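Local coordinates for putative ABC transporter amino acid-binding protein (Sinorhizobium meliloti, PDB 2Q89) that binds the compatible solute 5-hydroxyectoine in a cleft between two lobes, probably as the ectoine receptor of an ABC importer, at residues E101-K106 / V169-V174; P24-G29 / I76-F81. All blocks are in the same frame, centred on the assembly; numbering follows the deposited sequence.

Contact 1 of 2, residues E101-K106 / V169-V174; sequences EAFALK and VYSLPV. With 6CS ((4S,5S)-5-hydroxy-2-methyl-1,4,5,6-tetrahydropyrimidine-4-carboxylic acid), chain F.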
loop_
_atom_site.group_PDB
_atom_site.type_symbol
_atom_site.label_atom_id
_atom_site.label_comp_id
_atom_site.label_asym_id
_atom_site.label_seq_id
_atom_site.Cartn_x
_atom_site.Cartn_y
_atom_site.Cartn_z
ATOM N N GLU A 101 -1.570 -6.069 9.135
ATOM C CA GLU A 101 -0.658 -5.057 9.675
ATOM C C GLU A 101 0.342 -5.683 10.647
ATOM O O GLU A 101 0.017 -6.650 11.346
ATOM C CB GLU A 101 -1.429 -3.939 10.398
ATOM C CG GLU A 101 -2.424 -3.158 9.547
ATOM C CD GLU A 101 -1.762 -2.135 8.638
ATOM O OE1 GLU A 101 -0.556 -2.280 8.333
ATOM O OE2 GLU A 101 -2.449 -1.181 8.221
ATOM N N ALA A 102 1.548 -5.118 10.693
ATOM C CA ALA A 102 2.616 -5.643 11.539
ATOM C C ALA A 102 3.334 -4.558 12.338
ATOM O O ALA A 102 3.268 -3.370 11.995
ATOM C CB ALA A 102 3.612 -6.440 10.705
ATOM N N PHE A 103 4.005 -4.996 13.405
ATOM C CA PHE A 103 4.867 -4.156 14.235
ATOM C C PHE A 103 6.328 -4.559 14.073
ATOM O O PHE A 103 6.656 -5.751 14.096
ATOM C CB PHE A 103 4.511 -4.303 15.723
ATOM C CG PHE A 103 3.268 -3.559 16.146
ATOM C CD1 PHE A 103 2.677 -2.606 15.317
ATOM C CD2 PHE A 103 2.716 -3.787 17.403
ATOM C CE1 PHE A 103 1.538 -1.910 15.726
ATOM C CE2 PHE A 103 1.577 -3.101 17.822
ATOM C CZ PHE A 103 0.986 -2.163 16.981
ATOM N N ALA A 104 7.189 -3.558 13.891
ATOM C CA ALA A 104 8.628 -3.706 14.075
ATOM C C ALA A 104 8.921 -3.178 15.476
ATOM O O ALA A 104 8.502 -2.075 15.840
ATOM C CB ALA A 104 9.400 -2.917 13.018
ATOM N N LEU A 105 9.645 -3.966 16.256
ATOM C CA LEU A 105 9.645 -3.811 17.703
ATOM C C LEU A 105 11.004 -4.183 18.269
ATOM O O LEU A 105 11.722 -4.981 17.672
ATOM C CB LEU A 105 8.580 -4.750 18.278
ATOM C CG LEU A 105 7.573 -4.358 19.357
ATOM C CD1 LEU A 105 7.184 -2.898 19.282
ATOM C CD2 LEU A 105 6.339 -5.228 19.211
ATOM N N LYS A 106 11.353 -3.611 19.421
ATOM C CA LYS A 106 12.562 -4.009 20.135
ATOM C C LYS A 106 12.450 -5.455 20.591
ATOM O O LYS A 106 11.373 -5.900 20.989
ATOM C CB LYS A 106 12.828 -3.092 21.334
ATOM C CG LYS A 106 13.563 -1.805 20.982
ATOM C CD LYS A 106 15.032 -2.068 20.651
ATOM C CE LYS A 106 15.751 -0.795 20.236
ATOM N NZ LYS A 106 17.184 -1.057 19.939
ATOM N N VAL A 169 7.853 1.586 18.290
ATOM C CA VAL A 169 7.300 0.658 17.312
ATOM C C VAL A 169 7.179 1.323 15.936
ATOM O O VAL A 169 6.805 2.487 15.829
ATOM C CB VAL A 169 5.928 0.080 17.791
ATOM C CG1 VAL A 169 4.921 1.187 18.108
ATOM C CG2 VAL A 169 5.365 -0.913 16.793
ATOM N N TYR A 170 7.527 0.579 14.893
ATOM C CA TYR A 170 7.311 1.011 13.520
ATOM C C TYR A 170 6.306 0.051 12.903
ATOM O O TYR A 170 6.439 -1.153 13.060
ATOM C CB TYR A 170 8.632 1.010 12.742
ATOM C CG TYR A 170 8.501 1.445 11.292
ATOM C CD1 TYR A 170 7.884 2.652 10.955
ATOM C CD2 TYR A 170 9.004 0.652 10.256
ATOM C CE1 TYR A 170 7.759 3.052 9.628
ATOM C CE2 TYR A 170 8.889 1.048 8.927
ATOM C CZ TYR A 170 8.263 2.248 8.621
ATOM O OH TYR A 170 8.142 2.649 7.309
ATOM N N SER A 171 5.297 0.586 12.220
ATOM C CA SER A 171 4.182 -0.227 11.736
ATOM C C SER A 171 3.929 -0.106 10.231
ATOM O O SER A 171 3.654 0.982 9.723
ATOM C CB SER A 171 2.900 0.099 12.522
ATOM O OG SER A 171 1.843 -0.798 12.202
ATOM N N LEU A 172 4.027 -1.239 9.536
ATOM C CA LEU A 172 3.676 -1.348 8.117
ATOM C C LEU A 172 2.877 -2.643 7.936
ATOM O O LEU A 172 2.644 -3.344 8.918
ATOM C CB LEU A 172 4.941 -1.369 7.239
ATOM C CG LEU A 172 5.843 -0.135 7.106
ATOM C CD1 LEU A 172 7.057 -0.439 6.224
ATOM C CD2 LEU A 172 5.078 1.050 6.557
ATOM N N PRO A 173 2.437 -2.965 6.714
ATOM C CA PRO A 173 1.880 -4.293 6.447
ATOM C C PRO A 173 2.910 -5.396 6.695
ATOM O O PRO A 173 4.113 -5.168 6.547
ATOM C CB PRO A 173 1.523 -4.240 4.953
ATOM C CG PRO A 173 1.400 -2.794 4.631
ATOM C CD PRO A 173 2.400 -2.107 5.511
ATOM N N VAL A 174 2.423 -6.579 7.057
ATOM C CA VAL A 174 3.258 -7.730 7.405
ATOM C C VAL A 174 4.378 -8.013 6.397
ATOM O O VAL A 174 5.532 -8.207 6.786
ATOM C CB VAL A 174 2.387 -9.002 7.611
ATOM C CG1 VAL A 174 3.247 -10.208 7.950
ATOM C CG2 VAL A 174 1.344 -8.768 8.706
HETATM O O 6CS F . -2.159 3.515 3.698
HETATM C C 6CS F . -1.967 2.465 3.056
HETATM O OXT 6CS F . -2.673 2.074 2.099
HETATM C CA 6CS F . -0.776 1.564 3.488
HETATM N N 6CS F . -0.396 0.646 2.391
HETATM C CAI 6CS F . 0.921 0.167 2.262
HETATM C CAA 6CS F . 1.270 -0.778 1.126
HETATM N NAG 6CS F . 1.933 0.552 3.152
HETATM C CG2 6CS F . 1.644 1.464 4.274
HETATM C CB 6CS F . 0.449 2.377 3.973
HETATM O OG1 6CS F . 0.142 3.025 5.200
#

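Contact 2 of 2, residues P24-G29 / I76-F81; sequences PFTAVG and ITAGLF. With 6CS ((4S,5S)-5-hydroxy-2-methyl-1,4,5,6-tetrahydropyrimidine-4-carboxylic acid), chain F.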
loop_
_atom_site.group_PDB
_atom_site.type_symbol
_atom_site.label_atom_id
_atom_site.label_comp_id
_atom_site.label_asym_id
_atom_site.label_seq_id
_atom_site.Cartn_x
_atom_site.Cartn_y
_atom_site.Cartn_z
ATOM N N PRO A 24 7.286 -5.492 -0.343
ATOM C CA PRO A 24 7.202 -5.889 -1.748
ATOM C C PRO A 24 6.005 -5.314 -2.523
ATOM O O PRO A 24 5.650 -5.851 -3.572
ATOM C CB PRO A 24 7.064 -7.410 -1.643
ATOM C CG PRO A 24 6.259 -7.615 -0.347
ATOM C CD PRO A 24 6.489 -6.384 0.521
ATOM N N PHE A 25 5.392 -4.247 -2.011
ATOM C CA PHE A 25 4.304 -3.569 -2.708
ATOM C C PHE A 25 4.855 -2.800 -3.909
ATOM O O PHE A 25 4.381 -2.970 -5.035
ATOM C CB PHE A 25 3.547 -2.627 -1.760
ATOM C CG PHE A 25 2.680 -3.341 -0.755
ATOM C CD1 PHE A 25 3.208 -3.789 0.450
ATOM C CD2 PHE A 25 1.339 -3.579 -1.023
ATOM C CE1 PHE A 25 2.409 -4.458 1.376
ATOM C CE2 PHE A 25 0.535 -4.241 -0.105
ATOM C CZ PHE A 25 1.072 -4.681 1.097
ATOM N N THR A 26 5.862 -1.964 -3.656
ATOM C CA THR A 26 6.547 -1.200 -4.699
ATOM C C THR A 26 8.045 -1.250 -4.436
ATOM O O THR A 26 8.475 -1.392 -3.293
ATOM C CB THR A 26 6.080 0.271 -4.722
ATOM O OG1 THR A 26 6.180 0.825 -3.405
ATOM C CG2 THR A 26 4.596 0.381 -5.043
ATOM N N ALA A 27 8.835 -1.128 -5.499
ATOM C CA ALA A 27 10.289 -1.143 -5.391
ATOM C C ALA A 27 10.921 -0.375 -6.542
ATOM O O ALA A 27 10.376 -0.339 -7.647
ATOM C CB ALA A 27 10.811 -2.579 -5.362
ATOM N N VAL A 28 12.066 0.244 -6.264
ATOM C CA VAL A 28 12.886 0.886 -7.284
ATOM C C VAL A 28 14.339 0.437 -7.100
ATOM O O VAL A 28 14.950 0.689 -6.059
ATOM C CB VAL A 28 12.800 2.439 -7.220
ATOM C CG1 VAL A 28 13.557 3.075 -8.383
ATOM C CG2 VAL A 28 11.345 2.916 -7.215
ATOM N N GLY A 29 14.879 -0.240 -8.107
ATOM C CA GLY A 29 16.292 -0.614 -8.110
ATOM C C GLY A 29 17.182 0.562 -8.472
ATOM O O GLY A 29 16.703 1.572 -9.002
ATOM N N ILE A 76 -3.116 5.407 -8.970
ATOM C CA ILE A 76 -2.309 5.046 -7.806
ATOM C C ILE A 76 -2.172 3.528 -7.773
ATOM O O ILE A 76 -3.175 2.809 -7.707
ATOM C CB ILE A 76 -2.951 5.545 -6.488
ATOM C CG1 ILE A 76 -3.178 7.059 -6.519
ATOM C CG2 ILE A 76 -2.090 5.138 -5.274
ATOM C CD1 ILE A 76 -4.157 7.546 -5.465
ATOM N N THR A 77 -0.930 3.047 -7.845
ATOM C CA THR A 77 -0.641 1.615 -7.820
ATOM C C THR A 77 0.484 1.388 -6.823
ATOM O O THR A 77 1.647 1.298 -7.201
ATOM C CB THR A 77 -0.242 1.099 -9.228
ATOM O OG1 THR A 77 0.891 1.834 -9.709
ATOM C CG2 THR A 77 -1.323 1.415 -10.255
ATOM N N ALA A 78 0.130 1.295 -5.543
ATOM C CA ALA A 78 1.125 1.437 -4.485
ATOM C C ALA A 78 0.819 0.641 -3.219
ATOM O O ALA A 78 1.530 0.757 -2.225
ATOM C CB ALA A 78 1.295 2.923 -4.153
ATOM N N GLY A 79 -0.234 -0.170 -3.261
ATOM C CA GLY A 79 -0.736 -0.833 -2.064
ATOM C C GLY A 79 -1.656 0.066 -1.256
ATOM O O GLY A 79 -1.816 -0.129 -0.049
ATOM N N LEU A 80 -2.265 1.052 -1.917
ATOM C CA LEU A 80 -3.170 1.988 -1.241
ATOM C C LEU A 80 -4.489 1.295 -0.893
ATOM O O LEU A 80 -5.404 1.190 -1.728
ATOM C CB LEU A 80 -3.405 3.254 -2.083
ATOM C CG LEU A 80 -4.097 4.421 -1.364
ATOM C CD1 LEU A 80 -3.131 5.159 -0.435
ATOM C CD2 LEU A 80 -4.706 5.389 -2.363
ATOM N N PHE A 81 -4.567 0.819 0.348
ATOM C CA PHE A 81 -5.674 -0.018 0.792
ATOM C C PHE A 81 -7.035 0.661 0.687
ATOM O O PHE A 81 -7.162 1.859 0.949
ATOM C CB PHE A 81 -5.434 -0.507 2.218
ATOM C CG PHE A 81 -4.232 -1.402 2.362
ATOM C CD1 PHE A 81 -3.983 -2.419 1.435
ATOM C CD2 PHE A 81 -3.360 -1.250 3.442
ATOM C CE1 PHE A 81 -2.879 -3.257 1.572
ATOM C CE2 PHE A 81 -2.245 -2.087 3.586
ATOM C CZ PHE A 81 -2.010 -3.090 2.657
HETATM O O 6CS F . -2.159 3.515 3.698
HETATM C C 6CS F . -1.967 2.465 3.056
HETATM O OXT 6CS F . -2.673 2.074 2.099
HETATM C CA 6CS F . -0.776 1.564 3.488
HETATM N N 6CS F . -0.396 0.646 2.391
HETATM C CAI 6CS F . 0.921 0.167 2.262
HETATM C CAA 6CS F . 1.270 -0.778 1.126
HETATM N NAG 6CS F . 1.933 0.552 3.152
HETATM C CG2 6CS F . 1.644 1.464 4.274
HETATM C CB 6CS F . 0.449 2.377 3.973
HETATM O OG1 6CS F . 0.142 3.025 5.200
HETATM O O HOH W 1 4.002 1.279 -1.854
#

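Contact 1 of 2, residues E101-K106 / V169-V174
Glu101-Lys106 and Val169-Val174 meet as antiparallel neighbours in the mixed sheet of one lobe of a two-lobed periplasmic-binding-protein fold. Regular pairing is clearest at Ala104 and Tyr170: Ala104 N donates to Tyr170 O at 2.7 Å, and Tyr170 N returns a 3.0 Å bond to Ala104 O. Ala102 N likewise reaches Leu172 O at 2.7 Å, but the return bond from Leu172 N is weak, and Ser171 OG gives Ala102 O a second donor at 2.9 Å. That hydroxyl, turned trans to its own backbone N (chi1 -172°), also bonds Tyr116 OH and lies at the edge of the Phe103 ring. Val169 puts CG2 over one face of the same ring, toward its rim, 3.8 Å from the centroid in a CH-pi contact. The other side of the sheet carries Ala102 and Ala104, whose small methyls suit the close approach of Ile177 in helix 174-184. Glu101 bends at chi2 and uses OE2 to hold Thr134 OG1, a second-shell link, since Thr134 N bonds the ligand. Pro173 has no N-H to extend the strand pairing and takes the N-cap position before helix 174-184, its CD 3.6 Å from NAG of the bound hydroxyectoine.

Contact 2 of 2, residues P24-G29 / I76-F81
Phe25 and Thr26 press against the loop Thr77-Phe81 at the ligand cleft of this periplasmic-binding-protein fold, in a contact that is tight around the aromatic rings and water-bridged beside them. On the packed side, Phe25 CZ meets Phe81 CZ at 3.8 Å, the two side chains crossing at about a right angle. With CG anti to the carbonyl carbon (chi1 -73°) and chi2 at 86°, Phe25 turns a ring face to the bound hydroxyectoine, whose methyl CAA lies over its centre, 3.4 Å above the plane. Phe81 comes obliquely, its CE2 3.5 Å from ligand N. Phenylalanine suits position 25 because it offers a broad apolar surface to a methyl group, and with an alanine here that methyl would probably lose the aromatic face beneath it and Phe81 the neighbour at its CZ. Gly79 is equally apt: its CA is 3.6 Å from Phe25 CD2, and any CB would run into that ring. The looser side is at Thr26, whose CG2 rests 3.7 Å from Ala78 CA while OG1 turns to a water at 2.7 Å. This water donates to Ala78 O and so bridges the two segments; OG1 also bonds Glu22 N. Phe81 N donates to carboxylate atom OXT of the ligand at 2.9 Å.

How the contacts relate
Both contacts are buried, and both reach the same hydroxyectoine, although their centres lie about 17 Å apart. Contact 1 is sheet interior, held mainly by backbone hydrogen bonds, with mostly apolar side chains on its two faces; contact 2 joins loop residues on both sides, with no direct hydrogen bond across, relying on aromatic surface and one water. They approach the ligand differently: 169-174 brings a proline ring, whereas 24-29 and 76-81 supply a phenylalanine face over the ligand methyl, a second phenylalanine ring beside it and a main-chain N-H for the carboxylate. They also touch directly, Pro173 CB lying 3.7 Å from Phe25 CE1. Helix 174-184 is shared, its Ile177 covering contact 1 and its Ser176 meeting Phe25.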